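Local coordinates for protein glial cell-derived neurotrophic factor (Rattus norvegicus, PDB 1AGQ) that acts as a secreted neurotrophic growth factor of the cystine-knot superfamily, probably supporting neurons by binding cell-surface receptors as a dimer, at residues B[49-52]-B[53-56]. Sequence-based numbering, arbitrary orientation.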
loop_
_atom_site.group_PDB
_atom_site.type_symbol
_atom_site.label_atom_id
_atom_site.label_comp_id
_atom_site.label_asym_id
_atom_site.label_seq_id
_atom_site.Cartn_x
_atom_site.Cartn_y
_atom_site.Cartn_z
ATOM N N LEU B 49 19.638 7.384 7.663
ATOM C CA LEU B 49 20.550 8.485 7.396
ATOM C C LEU B 49 21.120 9.063 8.679
ATOM O O LEU B 49 20.632 8.802 9.767
ATOM C CB LEU B 49 19.826 9.614 6.657
ATOM C CG LEU B 49 19.137 9.396 5.297
ATOM C CD1 LEU B 49 18.253 10.587 4.997
ATOM C CD2 LEU B 49 20.169 9.217 4.208
ATOM N N ASN B 50 22.175 9.853 8.532
ATOM C CA ASN B 50 22.760 10.537 9.671
ATOM C C ASN B 50 22.065 11.879 9.589
ATOM O O ASN B 50 21.835 12.387 8.504
ATOM C CB ASN B 50 24.262 10.745 9.472
ATOM C CG ASN B 50 25.017 9.443 9.418
ATOM O OD1 ASN B 50 25.801 9.223 8.479
ATOM N ND2 ASN B 50 24.809 8.582 10.381
ATOM N N VAL B 51 21.723 12.466 10.723
ATOM C CA VAL B 51 21.090 13.765 10.670
ATOM C C VAL B 51 21.980 14.733 9.881
ATOM O O VAL B 51 21.492 15.687 9.289
ATOM C CB VAL B 51 20.829 14.288 12.078
ATOM C CG1 VAL B 51 20.445 15.768 12.037
ATOM C CG2 VAL B 51 19.716 13.462 12.699
ATOM N N THR B 52 23.285 14.481 9.859
ATOM C CA THR B 52 24.173 15.350 9.093
ATOM C C THR B 52 23.978 15.125 7.581
ATOM O O THR B 52 24.352 15.968 6.774
ATOM C CB THR B 52 25.665 15.136 9.504
ATOM O OG1 THR B 52 26.017 13.745 9.416
ATOM C CG2 THR B 52 25.874 15.590 10.934
ATOM N N ASP B 53 23.374 13.999 7.198
ATOM C CA ASP B 53 23.109 13.696 5.782
ATOM C C ASP B 53 21.968 14.573 5.236
ATOM O O ASP B 53 21.813 14.714 4.024
ATOM C CB ASP B 53 22.672 12.231 5.585
ATOM C CG ASP B 53 23.812 11.233 5.687
ATOM O OD1 ASP B 53 24.960 11.566 5.323
ATOM O OD2 ASP B 53 23.544 10.092 6.130
ATOM N N LEU B 54 21.159 15.144 6.130
ATOM C CA LEU B 54 20.013 15.953 5.724
ATOM C C LEU B 54 20.314 17.336 5.172
ATOM O O LEU B 54 19.417 18.006 4.650
ATOM C CB LEU B 54 19.039 16.089 6.886
ATOM C CG LEU B 54 18.706 14.808 7.653
ATOM C CD1 LEU B 54 17.775 15.158 8.805
ATOM C CD2 LEU B 54 18.069 13.771 6.729
ATOM N N GLY B 55 21.561 17.772 5.303
ATOM C CA GLY B 55 21.946 19.076 4.798
ATOM C C GLY B 55 21.290 20.236 5.515
ATOM O O GLY B 55 21.187 21.332 4.962
ATOM N N LEU B 56 20.855 20.002 6.751
ATOM C CA LEU B 56 20.189 21.030 7.551
ATOM C C LEU B 56 21.171 21.840 8.387
ATOM O O LEU B 56 20.769 22.728 9.139
ATOM C CB LEU B 56 19.142 20.394 8.474
ATOM C CG LEU B 56 17.692 20.245 7.995
ATOM C CD1 LEU B 56 17.581 20.483 6.512
ATOM C CD2 LEU B 56 17.191 18.861 8.351
HETATM O O HOH W 1 21.890 18.090 8.777
HETATM O O HOH W 2 26.569 13.221 6.043
#
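N50 and D53 grip each other twice where strand 43-50 ends and the chain turns into a short 3-10 segment. The backbone N of N50 donates to D53 OD2 at 2.8 Å. The bond is nearly straight, 170° at the hydrogen, but it meets the oxygen from above the carboxylate plane. In return the backbone N of D53 donates to N50 O at 2.6 Å, a more bent bond. CG of D53 stands anti to its own carbonyl carbon (chi1 -76°), which swings the carboxylate back over the end of the strand. OD2 also lies against the CB of N50 and the CA of L49. A water donates to the other oxygen, D53 OD1, though the modelled distance is improbably short, and that water reaches T52 OG1 only weakly. With alanine in place of D53, the backbone N-H of N50 would probably lose this acceptor, and the turn would be less firmly tied to the strand end. V51 O serves two donors. L54 N donates to V51 O at 3.2 Å, and a second water donates to it while accepting from L56 N. L49 CD1 meets L54 CD2 at 3.6 Å. L49 also packs on L87 of the second subunit, and L54 O accepts a hydrogen bond from N86 ND2 of that subunit. V51 pairs through its backbone with E62 of the same chain. The successive i to i+3 backbone bonds, D53 N to N50 O and L54 N to V51 O, are those of a 3-10 turn. Here it begins the loop joining the antiparallel strands 43-50 and 63-70 of a cystine-knot growth factor.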